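DegV family protein (Thermus thermophilus, PDB 2DT8) binds a long-chain fatty acid such as palmitic acid and also carries a zinc ion, as a lipid-binding member of the DegV family. Local coordinates at residues P59-P64 and G261-S266; G168-G173 and A265-P270. All blocks are in the same frame, centred on the assembly; numbering follows the deposited sequence.

Contact 1: residues P59-P64 and G261-S266; sequences PTTSQP and GAVIAS. With PLM (palmitic acid), chain C.
Ser266, whose OG rests 3.7 Å from CG of Pro59, uses the flat carbonyl group of Ala262, one helical turn earlier, from opposite faces: OG of Ser266 reaches Ala262 O at 2.8 Å on one side, and N of Ser266 reaches Ala262 O at 3.0 Å on the other. The hydroxyl donor stands 31° out of that plane. With OG held by this bond, CB of Ser266 meets the methyl of Thr61, CG2 of Thr61 lying 3.7 Å from CB of Ser266. CG2 of Thr61 also lies 3.8 Å from the backbone O of Val263 and touches CG1 of the same valine. With OG1 lodged between the backbone N and the carbonyl carbon (chi1 59°), Thr61 divides its two branches: CG2 faces the helix while OG1 donates to O2 of palmitate at 2.7 Å. His267 NE2 also bonds to OG1, and Ser93 OG gives the fatty acid a further hydrogen bond. CG1 of Val263, anti to its backbone N (chi1 168°), touches both the threonine methyl and the lipid, 3.8 Å from C2 of palmitate. One turn of helix 262-268 thus packs against strand 60-62, and Ile48 of helix 45-53 touches both Pro59 and Ser266. Between the two segments the contact is van der Waals; the serine hydroxyl bonds back to its own helix and meets CB and CG of the proline. The chemistry implies a division of labour at Thr61: its methyl seats the strand on the helix, while its hydroxyl helps hold the carboxylate head of the fatty acid.

Contact 2: residues G168-G173 and A265-P270; sequences GGRIGG and ASHTGP. With PLM (palmitic acid), chain C.
Arg170 runs across His267 on its way along the fatty acid. Its CB starts beside the lipid, 4.0 Å from C7 of palmitate, and CG stays with the same part of the chain. The bend at chi2 (68°) brings CD over to the imidazole, 3.7 Å from ND1 of His267. NE, near the lipid too, is bonded to Leu92 O. At the tip, NH1 of Arg170 donates to Gly168 O in the guanidinium plane at 2.8 Å, fixing the rotation of the group; its plane lies 52° from that of the imidazole, whose CE1 sits over one guanidinium face, 3.6 Å from NH1 of Arg170. NH2 ends 3.6 Å from C3 of palmitate. Water 1 joins ND1 of His267 to the backbone N of Arg170, the other ring nitrogen, NE2, bonds to OG1 of Thr61, and one ring face takes the lipid, CD2 of His267 being 3.5 Å from C5 of palmitate. Gly168 passes so close to ND1 that a CB there would clash. Were an alanine to replace Arg170, Gly168 O and Leu92 O would probably lose their arginine donor, and the imidazole and lipid C3 to C7 its cover. Loop and helix together line the fatty-acid site of this DegV-family protein.

How the contacts relate
From the N terminus, strand 60-62 of the six-stranded mixed sheet comes first, then the loop following helix 163-168, and last helix 262-268, where both contacts end. Contact 1 closes a loop of 196 residues and contact 2 one of 91. Their spans overlap without nesting, because 168-173 falls inside the first loop whereas 265-270 runs beyond its end; Ala265 and Ser266 are shared. The helix, which in sequence connects strands 252-259 and 273-279 of the four-stranded sheet, thereby ties that sheet to the N-terminal one, and contact 2 fastens the loop after helix 163-168 to the same helix. The contacts also meet directly, through Thr61 and His267, and both border palmitate.

Contact 1: residues P59-P64 and G261-S266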
# COMPACT_ATOMS: atom_id res chain seq x y z
N PRO A 59 15.71 -8.15 -7.28
CA PRO A 59 14.69 -7.57 -8.13
C PRO A 59 14.70 -6.05 -7.98
O PRO A 59 15.12 -5.50 -6.98
CB PRO A 59 13.24 -8.02 -7.68
CG PRO A 59 13.45 -8.10 -6.18
CD PRO A 59 14.79 -8.76 -6.10
N THR A 60 14.26 -5.41 -9.08
CA THR A 60 14.19 -3.96 -9.04
C THR A 60 12.76 -3.76 -9.57
O THR A 60 12.12 -4.68 -10.05
CB THR A 60 15.22 -3.08 -9.79
OG1 THR A 60 15.19 -3.42 -11.18
CG2 THR A 60 16.62 -3.37 -9.24
N THR A 61 12.34 -2.49 -9.47
CA THR A 61 10.99 -2.19 -9.90
C THR A 61 10.93 -0.89 -10.74
O THR A 61 11.88 -0.11 -10.70
CB THR A 61 9.94 -2.04 -8.73
OG1 THR A 61 10.35 -0.99 -7.85
CG2 THR A 61 9.89 -3.33 -7.93
N SER A 62 9.85 -0.68 -11.50
CA SER A 62 9.72 0.49 -12.34
C SER A 62 8.29 1.05 -12.28
O SER A 62 7.31 0.32 -12.27
CB SER A 62 10.02 0.15 -13.80
OG SER A 62 11.37 -0.26 -13.96
N GLN A 63 8.25 2.39 -12.29
CA GLN A 63 6.95 3.03 -12.17
C GLN A 63 6.44 3.12 -13.62
O GLN A 63 7.18 2.91 -14.57
CB GLN A 63 7.11 4.48 -11.64
CG GLN A 63 7.72 5.46 -12.65
CD GLN A 63 9.22 5.50 -12.60
OE1 GLN A 63 9.87 4.49 -12.34
NE2 GLN A 63 9.79 6.68 -12.85
N PRO A 64 5.13 3.41 -13.71
CA PRO A 64 4.55 3.50 -15.04
C PRO A 64 5.00 4.78 -15.80
O PRO A 64 5.43 5.73 -15.12
CB PRO A 64 2.98 3.64 -14.85
CG PRO A 64 2.80 3.22 -13.42
CD PRO A 64 4.07 3.69 -12.73
N GLY A 261 1.65 -7.15 -3.25
CA GLY A 261 1.96 -7.34 -4.65
C GLY A 261 3.46 -7.57 -4.80
O GLY A 261 4.26 -7.27 -3.90
N ALA A 262 3.86 -8.09 -5.96
CA ALA A 262 5.26 -8.35 -6.24
C ALA A 262 6.09 -7.07 -6.19
O ALA A 262 7.24 -7.09 -5.76
CB ALA A 262 5.39 -9.02 -7.59
N VAL A 263 5.52 -5.95 -6.64
CA VAL A 263 6.28 -4.71 -6.61
C VAL A 263 6.56 -4.27 -5.18
O VAL A 263 7.70 -3.93 -4.84
CB VAL A 263 5.57 -3.59 -7.42
CG1 VAL A 263 6.21 -2.23 -7.13
CG2 VAL A 263 5.68 -3.90 -8.91
N ILE A 264 5.56 -4.28 -4.31
CA ILE A 264 5.81 -3.90 -2.92
C ILE A 264 6.74 -4.91 -2.24
O ILE A 264 7.67 -4.53 -1.53
CB ILE A 264 4.49 -3.80 -2.11
CG1 ILE A 264 3.60 -2.70 -2.68
CG2 ILE A 264 4.81 -3.54 -0.63
CD1 ILE A 264 4.17 -1.29 -2.52
N ALA A 265 6.50 -6.20 -2.47
CA ALA A 265 7.31 -7.25 -1.85
C ALA A 265 8.78 -7.19 -2.27
O ALA A 265 9.65 -7.64 -1.53
CB ALA A 265 6.73 -8.62 -2.18
N SER A 266 9.05 -6.66 -3.47
CA SER A 266 10.43 -6.53 -3.96
C SER A 266 11.24 -5.59 -3.07
O SER A 266 12.47 -5.65 -3.04
CB SER A 266 10.44 -5.98 -5.39
OG SER A 266 9.97 -6.93 -6.33
C1 PLM C . 8.74 1.93 -8.23
O1 PLM C . 8.50 3.22 -8.45
O2 PLM C . 9.62 1.37 -8.85
C2 PLM C . 7.93 1.18 -7.19
C3 PLM C . 8.55 1.41 -5.81
C4 PLM C . 7.78 0.62 -4.75
C5 PLM C . 8.39 0.91 -3.38
C6 PLM C . 7.59 0.21 -2.28
C7 PLM C . 8.24 0.48 -0.94
C8 PLM C . 7.36 -0.02 0.18
C9 PLM C . 7.88 0.56 1.49
CA PLM C . 7.47 -0.33 2.64
CB PLM C . 6.07 0.08 3.07
CC PLM C . 5.10 -1.02 2.69
CD PLM C . 4.35 -1.46 3.93
CE PLM C . 3.51 -2.69 3.59
CF PLM C . 2.82 -3.22 4.86
CG PLM C . 1.60 -2.36 5.18

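Contact 2: residues G168-G173 and A265-P270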
# COMPACT_ATOMS: atom_id res chain seq x y z
N GLY A 168 16.92 -1.65 -2.08
CA GLY A 168 15.98 -0.98 -2.96
C GLY A 168 15.89 0.52 -2.73
O GLY A 168 15.30 1.24 -3.53
N GLY A 169 16.45 0.98 -1.61
CA GLY A 169 16.47 2.40 -1.30
C GLY A 169 15.28 3.00 -0.57
O GLY A 169 15.27 4.22 -0.35
N ARG A 170 14.30 2.19 -0.20
CA ARG A 170 13.12 2.72 0.49
C ARG A 170 13.15 2.51 2.00
O ARG A 170 12.16 2.76 2.69
CB ARG A 170 11.85 2.08 -0.09
CG ARG A 170 11.36 2.74 -1.38
CD ARG A 170 12.29 2.52 -2.58
NE ARG A 170 11.64 3.02 -3.79
CZ ARG A 170 12.16 2.98 -5.01
NH1 ARG A 170 13.37 2.46 -5.21
NH2 ARG A 170 11.47 3.47 -6.03
N ILE A 171 14.31 2.13 2.54
CA ILE A 171 14.42 1.87 3.97
C ILE A 171 14.09 3.07 4.87
O ILE A 171 13.64 2.89 6.00
CB ILE A 171 15.82 1.32 4.30
CG1 ILE A 171 15.83 0.69 5.69
CG2 ILE A 171 16.87 2.42 4.16
CD1 ILE A 171 17.08 -0.14 5.96
N GLY A 172 14.32 4.29 4.38
CA GLY A 172 14.02 5.47 5.17
C GLY A 172 14.57 5.43 6.58
O GLY A 172 15.74 5.12 6.78
N GLY A 173 13.73 5.77 7.56
CA GLY A 173 14.16 5.78 8.95
C GLY A 173 14.49 4.43 9.55
O GLY A 173 15.05 4.35 10.64
N ALA A 265 6.50 -6.20 -2.47
CA ALA A 265 7.31 -7.25 -1.85
C ALA A 265 8.78 -7.19 -2.27
O ALA A 265 9.65 -7.64 -1.53
CB ALA A 265 6.73 -8.62 -2.18
N SER A 266 9.05 -6.66 -3.47
CA SER A 266 10.43 -6.53 -3.96
C SER A 266 11.24 -5.59 -3.07
O SER A 266 12.47 -5.65 -3.04
CB SER A 266 10.44 -5.98 -5.39
OG SER A 266 9.97 -6.93 -6.33
N HIS A 267 10.53 -4.72 -2.34
CA HIS A 267 11.18 -3.78 -1.44
C HIS A 267 11.10 -4.18 0.02
O HIS A 267 12.03 -3.95 0.78
CB HIS A 267 10.59 -2.40 -1.64
CG HIS A 267 10.92 -1.82 -2.97
ND1 HIS A 267 12.10 -1.15 -3.23
CD2 HIS A 267 10.27 -1.91 -4.16
CE1 HIS A 267 12.16 -0.85 -4.51
NE2 HIS A 267 11.07 -1.31 -5.10
N THR A 268 9.99 -4.78 0.44
CA THR A 268 9.89 -5.19 1.85
C THR A 268 10.64 -6.50 2.11
O THR A 268 11.25 -6.68 3.17
CB THR A 268 8.43 -5.35 2.29
OG1 THR A 268 7.80 -6.38 1.52
CG2 THR A 268 7.65 -4.04 2.11
N GLY A 269 10.57 -7.42 1.16
CA GLY A 269 11.25 -8.69 1.31
C GLY A 269 10.38 -9.79 1.87
O GLY A 269 9.18 -9.59 2.10
N PRO A 270 10.95 -10.97 2.11
CA PRO A 270 10.19 -12.10 2.66
C PRO A 270 9.74 -11.91 4.10
O PRO A 270 10.28 -11.07 4.83
CB PRO A 270 11.16 -13.28 2.51
CG PRO A 270 12.50 -12.63 2.64
CD PRO A 270 12.35 -11.35 1.85
C1 PLM C . 8.74 1.93 -8.23
O1 PLM C . 8.50 3.22 -8.45
O2 PLM C . 9.62 1.37 -8.85
C2 PLM C . 7.93 1.18 -7.19
C3 PLM C . 8.55 1.41 -5.81
C4 PLM C . 7.78 0.62 -4.75
C5 PLM C . 8.39 0.91 -3.38
C6 PLM C . 7.59 0.21 -2.28
C7 PLM C . 8.24 0.48 -0.94
C8 PLM C . 7.36 -0.02 0.18
C9 PLM C . 7.88 0.56 1.49
CA PLM C . 7.47 -0.33 2.64
CB PLM C . 6.07 0.08 3.07
CC PLM C . 5.10 -1.02 2.69
CD PLM C . 4.35 -1.46 3.93
CE PLM C . 3.51 -2.69 3.59
CF PLM C . 2.82 -3.22 4.86
CG PLM C . 1.60 -2.36 5.18
O HOH W 1 13.61 -0.57 -0.94